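Local structure of McyG protein (Microcystis aeruginosa PCC 7806, 4R0M) at residues A[62-76]-A[87-101]. The protein is the adenylation and peptidyl carrier part of a microcystin synthetase, binds phenylalanyl-adenylate, and probably activates the starter acid as its adenylate. Residues are numbered along the deposited sequence; the frame is centred on the assembly and turned at random.
Sequences LEQKGIKLGHKVILQ and LWACFLGGIIPVPLT
The carbonyl oxygen of Ile96 takes the amide of Val73, N to O 3.1 Å, and also meets CA of Lys72 in a CH...O contact. The O of Val98 does the same one step on, with the amide of Leu75 and CA of Ile74. The shortest bond runs the other way, from Val98 N to Val73 O at 2.7 Å. Ile96 N to His71 O and Leu100 N to Leu75 O complete this parallel ladder between strands 72-76 and 96-99. Before it, Gly94, at the Schellman end of helix 80-93, offers its O to the amide of Gly70 in a type II turn.

Ile95 packs between the end of helix 48-64, through Leu62, and Val73 of strand 72-76. Its CD1 reaches CG2 of Ile67 at 3.8 Å, the two side chains crossing at about a right angle, and CD1 of Leu62 at 4.1 Å. CG2, turned anti to the backbone N (CG1 at chi1 -62°), faces Val73. An alanine at Ile95 would strip off these branches and would probably open a gap between Leu62, Ile67 and Val73. Val73 sends CG2 against SG of Cys90, 3.5 Å away. Farther along, Leu75 lies beside Pro97, CD1 to CB 3.7 Å, and its CD2 meets Leu87 of the helix. On the other sheet face, Lys72 runs alongside Ile96, with CG 3.7 Å from CB.

This is a beta-alpha-beta crossover within the AMP-binding region. Strand 96-99 is an edge of the four-stranded parallel sheet, and strand 128-130 pairs with the far side of 72-76. Helix 111-122 covers Ile74 and Leu100, while helix 227-240 packs against Leu87.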
loop_
_atom_site.group_PDB
_atom_site.type_symbol
_atom_site.label_atom_id
_atom_site.label_comp_id
_atom_site.label_asym_id
_atom_site.label_seq_id
_atom_site.Cartn_x
_atom_site.Cartn_y
_atom_site.Cartn_z
ATOM N N LEU A 62 -18.046 14.676 -16.969
ATOM C CA LEU A 62 -17.374 15.570 -16.027
ATOM C C LEU A 62 -17.422 17.024 -16.498
ATOM O O LEU A 62 -17.787 17.917 -15.728
ATOM C CB LEU A 62 -15.925 15.126 -15.783
ATOM C CG LEU A 62 -15.697 13.860 -14.947
ATOM C CD1 LEU A 62 -14.287 13.326 -15.147
ATOM C CD2 LEU A 62 -15.972 14.112 -13.471
ATOM N N GLU A 63 -17.063 17.247 -17.763
ATOM C CA GLU A 63 -17.108 18.575 -18.380
ATOM C C GLU A 63 -18.505 19.199 -18.321
ATOM O O GLU A 63 -18.645 20.388 -18.032
ATOM C CB GLU A 63 -16.625 18.516 -19.833
ATOM C CG GLU A 63 -15.117 18.389 -20.002
ATOM C CD GLU A 63 -14.687 18.384 -21.461
ATOM O OE1 GLU A 63 -15.169 17.524 -22.232
ATOM O OE2 GLU A 63 -13.860 19.239 -21.839
ATOM N N GLN A 64 -19.529 18.389 -18.585
ATOM C CA GLN A 64 -20.919 18.850 -18.563
ATOM C C GLN A 64 -21.405 19.242 -17.168
ATOM O O GLN A 64 -22.349 20.023 -17.035
ATOM C CB GLN A 64 -21.850 17.801 -19.174
ATOM C CG GLN A 64 -21.879 17.807 -20.696
ATOM C CD GLN A 64 -22.836 16.779 -21.279
ATOM O OE1 GLN A 64 -23.728 16.273 -20.592
ATOM N NE2 GLN A 64 -22.657 16.468 -22.559
ATOM N N LYS A 65 -20.759 18.701 -16.136
ATOM C CA LYS A 65 -21.069 19.062 -14.752
ATOM C C LYS A 65 -20.284 20.292 -14.289
ATOM O O LYS A 65 -20.424 20.729 -13.148
ATOM C CB LYS A 65 -20.833 17.878 -13.803
ATOM C CG LYS A 65 -21.727 16.670 -14.052
ATOM C CD LYS A 65 -23.167 16.903 -13.614
ATOM C CE LYS A 65 -24.114 15.947 -14.325
ATOM N NZ LYS A 65 -25.484 15.961 -13.742
ATOM N N GLY A 66 -19.461 20.844 -15.179
ATOM C CA GLY A 66 -18.716 22.070 -14.897
ATOM C C GLY A 66 -17.306 21.865 -14.371
ATOM O O GLY A 66 -16.651 22.822 -13.958
ATOM N N ILE A 67 -16.838 20.620 -14.381
ATOM C CA ILE A 67 -15.485 20.307 -13.927
ATOM C C ILE A 67 -14.493 20.589 -15.051
ATOM O O ILE A 67 -14.567 19.990 -16.125
ATOM C CB ILE A 67 -15.355 18.843 -13.438
ATOM C CG1 ILE A 67 -16.412 18.516 -12.366
ATOM C CG2 ILE A 67 -13.944 18.560 -12.937
ATOM C CD1 ILE A 67 -16.378 19.395 -11.128
ATOM N N LYS A 68 -13.567 21.504 -14.791
ATOM C CA LYS A 68 -12.643 21.991 -15.810
ATOM C C LYS A 68 -11.216 21.497 -15.587
ATOM O O LYS A 68 -10.906 20.898 -14.554
ATOM C CB LYS A 68 -12.675 23.524 -15.866
ATOM C CG LYS A 68 -14.042 24.108 -16.203
ATOM C CD LYS A 68 -13.999 25.622 -16.370
ATOM C CE LYS A 68 -13.932 26.344 -15.032
ATOM N NZ LYS A 68 -13.818 27.820 -15.209
ATOM N N LEU A 69 -10.357 21.748 -16.574
ATOM C CA LEU A 69 -8.940 21.412 -16.500
ATOM C C LEU A 69 -8.310 22.061 -15.270
ATOM O O LEU A 69 -8.589 23.218 -14.963
ATOM C CB LEU A 69 -8.228 21.868 -17.780
ATOM C CG LEU A 69 -6.779 21.435 -18.032
ATOM C CD1 LEU A 69 -6.548 21.207 -19.519
ATOM C CD2 LEU A 69 -5.782 22.442 -17.479
ATOM N N GLY A 70 -7.474 21.305 -14.565
ATOM C CA GLY A 70 -6.799 21.812 -13.373
ATOM C C GLY A 70 -7.575 21.633 -12.079
ATOM O O GLY A 70 -6.997 21.714 -10.994
ATOM N N HIS A 71 -8.882 21.398 -12.186
ATOM C CA HIS A 71 -9.716 21.133 -11.017
ATOM C C HIS A 71 -9.440 19.770 -10.457
ATOM O O HIS A 71 -8.901 18.900 -11.145
ATOM C CB HIS A 71 -11.204 21.252 -11.350
ATOM C CG HIS A 71 -11.695 22.676 -11.486
ATOM N ND1 HIS A 71 -12.850 22.983 -12.113
ATOM C CD2 HIS A 71 -11.145 23.885 -11.059
ATOM C CE1 HIS A 71 -13.034 24.317 -12.081
ATOM N NE2 HIS A 71 -11.988 24.868 -11.438
ATOM N N LYS A 72 -9.814 19.577 -9.196
ATOM C CA LYS A 72 -9.648 18.294 -8.529
ATOM C C LYS A 72 -10.995 17.638 -8.258
ATOM O O LYS A 72 -11.989 18.324 -8.008
ATOM C CB LYS A 72 -8.850 18.470 -7.235
ATOM C CG LYS A 72 -7.358 18.663 -7.471
ATOM C CD LYS A 72 -6.668 19.339 -6.302
ATOM C CE LYS A 72 -6.559 20.843 -6.504
ATOM N NZ LYS A 72 -5.427 21.196 -7.403
ATOM N N VAL A 73 -11.026 16.309 -8.350
ATOM C CA VAL A 73 -12.213 15.523 -7.992
ATOM C C VAL A 73 -11.829 14.357 -7.079
ATOM O O VAL A 73 -10.824 13.679 -7.311
ATOM C CB VAL A 73 -12.995 15.003 -9.230
ATOM C CG1 VAL A 73 -13.526 16.156 -10.069
ATOM C CG2 VAL A 73 -12.140 14.076 -10.080
ATOM N N ILE A 74 -12.628 14.140 -6.037
ATOM C CA ILE A 74 -12.384 13.058 -5.085
ATOM C C ILE A 74 -12.990 11.752 -5.592
ATOM O O ILE A 74 -14.112 11.735 -6.093
ATOM C CB ILE A 74 -12.924 13.402 -3.672
ATOM C CG1 ILE A 74 -12.130 14.569 -3.072
ATOM C CG2 ILE A 74 -12.877 12.184 -2.751
ATOM C CD1 ILE A 74 -12.613 15.033 -1.711
ATOM N N LEU A 75 -12.236 10.664 -5.464
ATOM C CA LEU A 75 -12.717 9.339 -5.857
ATOM C C LEU A 75 -13.095 8.491 -4.648
ATOM O O LEU A 75 -12.285 8.277 -3.739
ATOM C CB LEU A 75 -11.677 8.611 -6.717
ATOM C CG LEU A 75 -11.626 8.859 -8.230
ATOM C CD1 LEU A 75 -11.215 10.282 -8.592
ATOM C CD2 LEU A 75 -10.700 7.846 -8.890
ATOM N N GLN A 76 -14.343 8.029 -4.648
ATOM C CA GLN A 76 -14.867 7.132 -3.625
ATOM C C GLN A 76 -15.612 5.991 -4.314
ATOM O O GLN A 76 -16.829 5.846 -4.185
ATOM C CB GLN A 76 -15.783 7.895 -2.662
ATOM C CG GLN A 76 -15.045 8.822 -1.707
ATOM C CD GLN A 76 -14.393 8.072 -0.560
ATOM O OE1 GLN A 76 -13.240 7.645 -0.651
ATOM N NE2 GLN A 76 -15.139 7.893 0.521
ATOM N N LEU A 87 -10.681 7.203 -13.400
ATOM C CA LEU A 87 -9.327 7.696 -13.142
ATOM C C LEU A 87 -8.664 8.170 -14.435
ATOM O O LEU A 87 -8.067 9.253 -14.478
ATOM C CB LEU A 87 -8.476 6.607 -12.478
ATOM C CG LEU A 87 -7.030 6.951 -12.108
ATOM C CD1 LEU A 87 -6.958 7.676 -10.771
ATOM C CD2 LEU A 87 -6.181 5.688 -12.072
ATOM N N TRP A 88 -8.777 7.348 -15.480
ATOM C CA TRP A 88 -8.239 7.674 -16.798
ATOM C C TRP A 88 -8.986 8.787 -17.471
ATOM O O TRP A 88 -8.393 9.568 -18.216
ATOM C CB TRP A 88 -8.179 6.435 -17.684
ATOM C CG TRP A 88 -6.975 5.583 -17.377
ATOM C CD1 TRP A 88 -6.934 4.390 -16.661
ATOM C CD2 TRP A 88 -5.580 5.852 -17.747
ATOM N NE1 TRP A 88 -5.649 3.912 -16.576
ATOM C CE2 TRP A 88 -4.789 4.741 -17.203
ATOM C CE3 TRP A 88 -4.929 6.862 -18.453
ATOM C CZ2 TRP A 88 -3.413 4.666 -17.373
ATOM C CZ3 TRP A 88 -3.542 6.776 -18.616
ATOM C CH2 TRP A 88 -2.804 5.704 -18.087
ATOM N N ALA A 89 -10.286 8.887 -17.203
ATOM C CA ALA A 89 -11.078 10.025 -17.668
ATOM C C ALA A 89 -10.455 11.337 -17.195
ATOM O O ALA A 89 -10.266 12.263 -17.988
ATOM C CB ALA A 89 -12.514 9.914 -17.185
ATOM N N CYS A 90 -10.136 11.395 -15.901
ATOM C CA CYS A 90 -9.483 12.546 -15.290
ATOM C C CYS A 90 -8.105 12.801 -15.895
ATOM O O CYS A 90 -7.752 13.950 -16.184
ATOM C CB CYS A 90 -9.368 12.352 -13.771
ATOM S SG CYS A 90 -10.954 12.306 -12.897
ATOM N N PHE A 91 -7.331 11.734 -16.091
ATOM C CA PHE A 91 -6.002 11.852 -16.702
ATOM C C PHE A 91 -6.062 12.513 -18.084
ATOM O O PHE A 91 -5.290 13.430 -18.371
ATOM C CB PHE A 91 -5.310 10.486 -16.803
ATOM C CG PHE A 91 -4.834 9.931 -15.484
ATOM C CD1 PHE A 91 -4.581 10.764 -14.396
ATOM C CD2 PHE A 91 -4.602 8.568 -15.343
ATOM C CE1 PHE A 91 -4.130 10.241 -13.191
ATOM C CE2 PHE A 91 -4.149 8.041 -14.139
ATOM C CZ PHE A 91 -3.915 8.879 -13.061
ATOM N N LEU A 92 -6.994 12.053 -18.920
ATOM C CA LEU A 92 -7.143 12.552 -20.289
ATOM C C LEU A 92 -7.578 14.015 -20.357
ATOM O O LEU A 92 -7.158 14.747 -21.253
ATOM C CB LEU A 92 -8.129 11.686 -21.080
ATOM C CG LEU A 92 -7.838 10.206 -21.349
ATOM C CD1 LEU A 92 -9.038 9.569 -22.030
ATOM C CD2 LEU A 92 -6.586 10.000 -22.187
ATOM N N GLY A 93 -8.416 14.438 -19.411
ATOM C CA GLY A 93 -8.946 15.800 -19.412
ATOM C C GLY A 93 -8.127 16.827 -18.655
ATOM O O GLY A 93 -8.493 18.001 -18.608
ATOM N N GLY A 94 -7.020 16.392 -18.062
ATOM C CA GLY A 94 -6.204 17.265 -17.223
ATOM C C GLY A 94 -6.876 17.620 -15.907
ATOM O O GLY A 94 -6.533 18.626 -15.283
ATOM N N ILE A 95 -7.847 16.802 -15.501
ATOM C CA ILE A 95 -8.489 16.921 -14.194
ATOM C C ILE A 95 -7.711 16.025 -13.237
ATOM O O ILE A 95 -7.375 14.895 -13.581
ATOM C CB ILE A 95 -9.971 16.481 -14.249
ATOM C CG1 ILE A 95 -10.766 17.387 -15.199
ATOM C CG2 ILE A 95 -10.599 16.490 -12.859
ATOM C CD1 ILE A 95 -12.055 16.775 -15.706
ATOM N N ILE A 96 -7.404 16.539 -12.050
ATOM C CA ILE A 96 -6.612 15.787 -11.079
ATOM C C ILE A 96 -7.508 14.900 -10.204
ATOM O O ILE A 96 -8.284 15.411 -9.391
ATOM C CB ILE A 96 -5.732 16.718 -10.212
ATOM C CG1 ILE A 96 -4.776 17.529 -11.098
ATOM C CG2 ILE A 96 -4.945 15.915 -9.179
ATOM C CD1 ILE A 96 -4.284 18.818 -10.474
ATOM N N PRO A 97 -7.407 13.567 -10.374
ATOM C CA PRO A 97 -8.171 12.662 -9.521
ATOM C C PRO A 97 -7.535 12.560 -8.137
ATOM O O PRO A 97 -6.307 12.572 -8.015
ATOM C CB PRO A 97 -8.077 11.324 -10.254
ATOM C CG PRO A 97 -6.781 11.390 -10.991
ATOM C CD PRO A 97 -6.525 12.837 -11.306
ATOM N N VAL A 98 -8.375 12.489 -7.108
ATOM C CA VAL A 98 -7.904 12.350 -5.733
ATOM C C VAL A 98 -8.541 11.097 -5.134
ATOM O O VAL A 98 -9.594 11.170 -4.488
ATOM C CB VAL A 98 -8.205 13.608 -4.883
ATOM C CG1 VAL A 98 -7.555 13.504 -3.509
ATOM C CG2 VAL A 98 -7.718 14.866 -5.594
ATOM N N PRO A 99 -7.915 9.930 -5.371
ATOM C CA PRO A 99 -8.471 8.672 -4.894
ATOM C C PRO A 99 -8.297 8.533 -3.389
ATOM O O PRO A 99 -7.202 8.751 -2.867
ATOM C CB PRO A 99 -7.640 7.607 -5.632
ATOM C CG PRO A 99 -6.833 8.343 -6.655
ATOM C CD PRO A 99 -6.654 9.721 -6.098
ATOM N N LEU A 100 -9.380 8.201 -2.702
ATOM C CA LEU A 100 -9.331 7.967 -1.264
ATOM C C LEU A 100 -9.968 6.622 -0.929
ATOM O O LEU A 100 -10.818 6.129 -1.673
ATOM C CB LEU A 100 -10.011 9.111 -0.501
ATOM C CG LEU A 100 -9.354 10.499 -0.560
ATOM C CD1 LEU A 100 -10.295 11.566 -0.021
ATOM C CD2 LEU A 100 -8.022 10.537 0.178
ATOM N N THR A 101 -9.533 6.034 0.183
ATOM C CA THR A 101 -10.051 4.756 0.656
ATOM C C THR A 101 -11.557 4.846 0.877
ATOM O O THR A 101 -12.049 5.807 1.470
ATOM C CB THR A 101 -9.357 4.327 1.969
ATOM O OG1 THR A 101 -7.939 4.280 1.766
ATOM C CG2 THR A 101 -9.841 2.950 2.438
#